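Local coordinates for protein taurocyamine kinase (Schistosoma mansoni, PDB 4WOD) that reversibly transfers phosphate between ATP and taurocyamine, as a duplicated phosphagen kinase of the ATP:guanido phosphotransferase family that uses magnesium, at residues I176-D181 / I207-Q212; M364-E367 / Y371-K374; N611-G614 / K618-H621. The protein carries 4 engineered substitutions. All blocks are in the same frame, centred on the assembly; numbering follows the deposited sequence.

The three contacts follow one another along the chain; none nests in or crosses another. Interaction 1 comes first, in the catalytic domain of the first repeat. It closes a connection of 25 residues and seats helix 172-180 on strand 206-210 near one border of the antiparallel sheet. Interaction 2 opens the second repeat, after the long helix 331-355. It spans three intervening residues and packs the loop segment 364-367 against helix 369-376, which follows it. Interaction 3, in the second catalytic domain, closes the loop between helix 599-614 and strand 621-622. Interactions 1 and 3 lie on opposite sides of the chain's centre, their centres about 66 Å apart.

Interaction 1 of 3, residues I176-D181 / I207-Q212; sequences IKLVND and IFINKQ
Leu178 lays both methyl groups of its branched end over the ends of two isoleucines, Ile207 and Ile209. Its CD1 meets Ile207 CD1 at 4.0 Å. Leu178 CD2 lies 3.8 Å from Ile209 CD1 and 4.1 Å from Ile207 CD1, so this second methyl touches both residues of the strand. The side chains cross obliquely, and methyl against methyl is the whole contact. Leu178 sits on helix 172-180, while Ile207 and Ile209 belong to strand 206-210. This strand is second from the border of the antiparallel sheet of the first phosphagen kinase catalytic domain. The two isoleucines are two residues apart, so both point to the face that carries the helix. CG1 of Ile207 stands between its backbone N and carbonyl carbon (chi1 66°), and from there its CD1 extends to the leucine. Ile209 has an off-staggered chi1 of -31°, and CD1 at the end of this branch reaches Leu178 CD2. All three touching residues are buried. Met170 and Leu184 also pack on Leu178, Phe185 on Ile207 and Phe183 on Ile209. The backbone of the strand is hydrogen-bonded to its neighbour 162-166, where Ile207 pairs with Tyr165 and Ile209 with Thr163.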
# COMPACT_ATOMS: atom_id res chain seq x y z
N ILE A 176 -27.90 -19.37 19.72
CA ILE A 176 -28.13 -19.19 18.30
C ILE A 176 -28.73 -17.81 18.03
O ILE A 176 -28.27 -17.09 17.16
CB ILE A 176 -29.05 -20.30 17.73
CG1 ILE A 176 -28.31 -21.63 17.66
CG2 ILE A 176 -29.58 -19.91 16.35
CD1 ILE A 176 -29.21 -22.84 17.45
N LYS A 177 -29.75 -17.46 18.80
CA LYS A 177 -30.39 -16.16 18.63
C LYS A 177 -29.42 -14.98 18.85
O LYS A 177 -29.42 -14.02 18.07
CB LYS A 177 -31.57 -16.03 19.59
CG LYS A 177 -32.20 -14.64 19.62
CD LYS A 177 -33.70 -14.71 19.86
CE LYS A 177 -34.02 -15.49 21.12
NZ LYS A 177 -33.25 -15.00 22.30
N LEU A 178 -28.59 -15.08 19.89
CA LEU A 178 -27.72 -13.98 20.29
C LEU A 178 -26.55 -13.80 19.33
O LEU A 178 -26.11 -12.68 19.08
CB LEU A 178 -27.20 -14.19 21.71
CG LEU A 178 -28.23 -14.00 22.82
CD1 LEU A 178 -27.72 -14.58 24.13
CD2 LEU A 178 -28.57 -12.52 22.98
N VAL A 179 -26.04 -14.90 18.80
CA VAL A 179 -24.98 -14.80 17.82
C VAL A 179 -25.57 -14.29 16.50
O VAL A 179 -24.91 -13.55 15.76
CB VAL A 179 -24.24 -16.14 17.63
CG1 VAL A 179 -25.18 -17.20 17.17
CG2 VAL A 179 -23.08 -16.00 16.65
N ASN A 180 -26.82 -14.65 16.21
CA ASN A 180 -27.49 -14.15 15.02
C ASN A 180 -27.68 -12.64 15.08
O ASN A 180 -27.55 -11.95 14.07
CB ASN A 180 -28.84 -14.84 14.82
CG ASN A 180 -28.69 -16.17 14.11
OD1 ASN A 180 -27.58 -16.58 13.76
ND2 ASN A 180 -29.80 -16.86 13.91
N ASP A 181 -27.98 -12.13 16.27
CA ASP A 181 -28.08 -10.69 16.47
C ASP A 181 -26.71 -10.04 16.72
O ASP A 181 -26.62 -8.85 16.99
CB ASP A 181 -29.04 -10.39 17.62
CG ASP A 181 -30.46 -10.77 17.30
OD1 ASP A 181 -30.82 -10.74 16.10
OD2 ASP A 181 -31.22 -11.12 18.22
N ILE A 207 -22.59 -11.89 28.66
CA ILE A 207 -22.86 -10.65 27.94
C ILE A 207 -23.99 -9.88 28.59
O ILE A 207 -24.87 -10.47 29.22
CB ILE A 207 -23.22 -10.89 26.45
CG1 ILE A 207 -24.55 -11.63 26.32
CG2 ILE A 207 -22.14 -11.69 25.75
CD1 ILE A 207 -25.07 -11.64 24.89
N PHE A 208 -23.97 -8.56 28.42
CA PHE A 208 -25.01 -7.70 28.95
C PHE A 208 -25.55 -6.81 27.83
O PHE A 208 -24.76 -6.24 27.05
CB PHE A 208 -24.47 -6.84 30.11
CG PHE A 208 -25.49 -5.87 30.67
CD1 PHE A 208 -26.27 -6.22 31.76
CD2 PHE A 208 -25.68 -4.61 30.09
CE1 PHE A 208 -27.21 -5.34 32.28
CE2 PHE A 208 -26.62 -3.72 30.61
CZ PHE A 208 -27.38 -4.09 31.70
N ILE A 209 -26.87 -6.71 27.74
CA ILE A 209 -27.54 -5.90 26.72
C ILE A 209 -28.61 -5.03 27.37
O ILE A 209 -29.36 -5.51 28.22
CB ILE A 209 -28.21 -6.76 25.62
CG1 ILE A 209 -27.46 -8.07 25.40
CG2 ILE A 209 -28.39 -5.97 24.31
CD1 ILE A 209 -28.13 -8.97 24.40
N ASN A 210 -28.68 -3.76 26.98
CA ASN A 210 -29.74 -2.91 27.50
C ASN A 210 -31.02 -3.11 26.69
O ASN A 210 -31.01 -3.77 25.65
CB ASN A 210 -29.32 -1.43 27.53
CG ASN A 210 -29.15 -0.80 26.14
OD1 ASN A 210 -28.92 -1.47 25.13
ND2 ASN A 210 -29.23 0.53 26.10
N LYS A 211 -32.12 -2.57 27.21
CA LYS A 211 -33.42 -2.78 26.59
C LYS A 211 -33.46 -2.24 25.17
O LYS A 211 -34.04 -2.87 24.30
CB LYS A 211 -34.52 -2.16 27.45
CG LYS A 211 -34.68 -2.86 28.79
CD LYS A 211 -35.92 -2.40 29.55
CE LYS A 211 -35.57 -1.30 30.54
NZ LYS A 211 -36.47 -1.32 31.72
N GLN A 212 -32.81 -1.10 24.93
CA GLN A 212 -32.81 -0.49 23.59
C GLN A 212 -31.88 -1.19 22.61
O GLN A 212 -31.84 -0.83 21.44
CB GLN A 212 -32.41 0.99 23.65
CG GLN A 212 -33.22 1.87 24.58
CD GLN A 212 -32.57 2.00 25.94
OE1 GLN A 212 -32.48 1.02 26.70
NE2 GLN A 212 -32.10 3.21 26.26

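Interaction 2 of 3, residues M364-E367 / Y371-K374; sequences MPVE and YLAK
The second repeat begins with a loop segment that runs from the region after helix 331-355 into helix 369-376. Here the side chains of Val366 and Glu367, just before the helix, pack on Tyr371 and Leu372 in its first half. Glu367 carries most of the contact. Its CB lies 3.7 Å from Tyr371 CD2, and its CG follows at 3.9 Å from the same ring carbon. The approach to the ring is oblique, and the carboxylate plane is tilted by 22° from the ring plane. The chain of Glu367 bends at chi2 (93°), which turns the carboxylate back beside Leu372. There Glu367 OE1 stands 3.9 Å from Leu372 CD2. The two side chains cross at about a right angle. The other methyl of the leucine, CD1, meets Val366 CG2 at 3.6 Å and also lies 3.8 Å from Glu367 O. CG2 of Val366, opposite the backbone N about chi1, is the branch that meets the leucine. Helix 409-418 adds Ile413 to Leu372, and Leu348 of helix 331-355 packs on both Glu367 and Tyr371. The polar end of Glu367 is buried but satisfied: OE1 forms a salt bridge with Arg414 NE, and OE2 a hydrogen bond with Tyr418 OH. The apolar part of Glu367 thus packs on helix 369-376, while its carboxylate binds to helix 409-418. The nearby charge of Arg414 would probably favour the ionised acid.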
# COMPACT_ATOMS: atom_id res chain seq x y z
N MET A 364 -10.19 3.09 -14.81
CA MET A 364 -9.88 3.61 -13.48
C MET A 364 -10.67 4.88 -13.14
O MET A 364 -10.67 5.83 -13.91
CB MET A 364 -8.39 3.89 -13.38
CG MET A 364 -7.90 4.34 -12.01
SD MET A 364 -6.23 5.03 -12.13
CE MET A 364 -6.02 5.64 -10.45
N PRO A 365 -11.35 4.90 -11.98
CA PRO A 365 -12.00 6.15 -11.58
C PRO A 365 -10.96 7.13 -11.01
O PRO A 365 -9.90 6.69 -10.57
CB PRO A 365 -13.01 5.69 -10.52
CG PRO A 365 -12.43 4.46 -9.96
CD PRO A 365 -11.68 3.79 -11.08
N VAL A 366 -11.23 8.43 -11.05
CA VAL A 366 -10.25 9.39 -10.59
C VAL A 366 -10.92 10.49 -9.79
O VAL A 366 -12.08 10.84 -10.06
CB VAL A 366 -9.45 9.99 -11.78
CG1 VAL A 366 -10.36 10.86 -12.67
CG2 VAL A 366 -8.21 10.77 -11.27
N GLU A 367 -10.21 11.01 -8.80
CA GLU A 367 -10.69 12.16 -8.02
C GLU A 367 -10.87 13.38 -8.93
O GLU A 367 -10.22 13.49 -9.98
CB GLU A 367 -9.71 12.47 -6.88
CG GLU A 367 -9.45 11.32 -5.89
CD GLU A 367 -8.25 10.44 -6.24
OE1 GLU A 367 -7.99 10.19 -7.44
OE2 GLU A 367 -7.55 9.99 -5.31
N TYR A 371 -9.36 18.64 -6.86
CA TYR A 371 -8.92 17.97 -5.63
C TYR A 371 -7.46 17.53 -5.76
O TYR A 371 -6.65 17.74 -4.85
CB TYR A 371 -9.80 16.76 -5.32
CG TYR A 371 -9.36 15.95 -4.10
CD1 TYR A 371 -9.73 16.34 -2.81
CD2 TYR A 371 -8.59 14.79 -4.24
CE1 TYR A 371 -9.33 15.61 -1.70
CE2 TYR A 371 -8.20 14.05 -3.13
CZ TYR A 371 -8.57 14.47 -1.86
OH TYR A 371 -8.19 13.74 -0.73
N LEU A 372 -7.15 16.90 -6.88
CA LEU A 372 -5.78 16.46 -7.13
C LEU A 372 -4.83 17.63 -7.28
O LEU A 372 -3.66 17.53 -6.91
CB LEU A 372 -5.71 15.57 -8.39
CG LEU A 372 -6.41 14.22 -8.21
CD1 LEU A 372 -6.42 13.41 -9.54
CD2 LEU A 372 -5.79 13.42 -7.08
N ALA A 373 -5.31 18.74 -7.83
CA ALA A 373 -4.47 19.92 -7.99
C ALA A 373 -4.06 20.47 -6.61
O ALA A 373 -2.97 21.02 -6.46
CB ALA A 373 -5.19 20.99 -8.80
N LYS A 374 -4.92 20.31 -5.62
CA LYS A 374 -4.58 20.74 -4.26
C LYS A 374 -3.49 19.84 -3.69
O LYS A 374 -2.50 20.34 -3.14
CB LYS A 374 -5.81 20.75 -3.34
CG LYS A 374 -6.90 21.72 -3.79
CD LYS A 374 -7.87 22.05 -2.66
CE LYS A 374 -9.29 21.52 -2.95
NZ LYS A 374 -10.21 22.58 -3.45

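Interaction 3 of 3, residues N611-G614 / K618-H621; sequences NAIG and KFAH
The phenyl ring of Phe619 is the one flat group that carries this contact, and it presents its outer end to helix 599-614. Ile613 CG2 stands at the ring edge, close to the ring plane, 4.2 Å from Phe619 CZ. Gly614 CA comes to the ring obliquely and lies 3.7 Å from the same carbon. The contact closes the loop from helix 599-614 to the short strand 621-622 in the second phosphagen kinase catalytic domain. The chain leaves the helix and passes through 618-621 towards that strand. Phe619 reaches back across the loop onto the last part of the helix. With chi1 at -63°, the ring swings away from its own carbonyl carbon and reaches Gly614. The side chains of Phe619 and Ile613 cross at about a right angle. No hydrogen bond joins the two segments, so the contact is purely van der Waals. Glycine has no side chain, and the ring packs directly on its backbone. Strand 588-595 of the antiparallel sheet packs against both side chains: its Met588 touches Phe619 and Ile613. Its Ile590 also packs on Ile613, which is buried. Segment 618-621 makes backbone hydrogen bonds elsewhere, Lys618 with Glu492 and Ala620 with Ser490 and Ile628. The ring carbon CZ of Phe619 also lies 3.9 Å from Gly614 N, and the neighbouring CE2 of Phe619 is 4.0 Å from Gly614 CA.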
# COMPACT_ATOMS: atom_id res chain seq x y z
N ASN A 611 11.05 -4.45 -35.45
CA ASN A 611 10.43 -4.68 -36.75
C ASN A 611 9.59 -5.95 -36.79
O ASN A 611 8.50 -5.94 -37.33
CB ASN A 611 11.50 -4.70 -37.84
CG ASN A 611 12.07 -3.32 -38.12
OD1 ASN A 611 11.43 -2.30 -37.82
ND2 ASN A 611 13.27 -3.27 -38.69
N ALA A 612 10.10 -7.04 -36.20
CA ALA A 612 9.38 -8.32 -36.20
C ALA A 612 8.06 -8.22 -35.42
O ALA A 612 7.02 -8.70 -35.86
CB ALA A 612 10.27 -9.42 -35.62
N ILE A 613 8.12 -7.61 -34.25
CA ILE A 613 6.93 -7.41 -33.45
C ILE A 613 5.93 -6.53 -34.21
O ILE A 613 4.71 -6.80 -34.18
CB ILE A 613 7.31 -6.80 -32.09
CG1 ILE A 613 8.16 -7.80 -31.31
CG2 ILE A 613 6.04 -6.42 -31.30
CD1 ILE A 613 8.68 -7.29 -29.99
N GLY A 614 6.45 -5.52 -34.91
CA GLY A 614 5.66 -4.53 -35.63
C GLY A 614 4.87 -5.08 -36.81
O GLY A 614 3.87 -4.49 -37.23
N LYS A 618 0.07 -2.19 -35.05
CA LYS A 618 0.46 -0.82 -35.35
C LYS A 618 0.91 -0.13 -34.06
O LYS A 618 0.18 -0.15 -33.07
CB LYS A 618 -0.72 -0.06 -35.98
CG LYS A 618 -1.32 -0.73 -37.21
CD LYS A 618 -2.24 0.21 -38.00
CE LYS A 618 -2.61 -0.39 -39.36
NZ LYS A 618 -3.54 0.49 -40.12
N PHE A 619 2.12 0.46 -34.06
CA PHE A 619 2.61 1.21 -32.91
C PHE A 619 2.01 2.62 -32.91
O PHE A 619 2.01 3.27 -33.94
CB PHE A 619 4.13 1.33 -32.91
CG PHE A 619 4.84 0.01 -32.79
CD1 PHE A 619 4.30 -1.01 -32.02
CD2 PHE A 619 6.01 -0.22 -33.48
CE1 PHE A 619 4.94 -2.23 -31.92
CE2 PHE A 619 6.67 -1.45 -33.37
CZ PHE A 619 6.13 -2.45 -32.60
N ALA A 620 1.51 3.08 -31.78
CA ALA A 620 1.02 4.46 -31.70
C ALA A 620 2.14 5.48 -32.06
O ALA A 620 3.21 5.49 -31.46
CB ALA A 620 0.45 4.74 -30.30
N HIS A 621 1.90 6.33 -33.06
CA HIS A 621 2.94 7.26 -33.53
C HIS A 621 2.35 8.64 -33.84
O HIS A 621 1.24 8.73 -34.34
CB HIS A 621 3.65 6.70 -34.76
CG HIS A 621 4.83 7.51 -35.22
ND1 HIS A 621 4.70 8.59 -36.09
CD2 HIS A 621 6.15 7.40 -34.97
CE1 HIS A 621 5.89 9.10 -36.32
NE2 HIS A 621 6.79 8.40 -35.66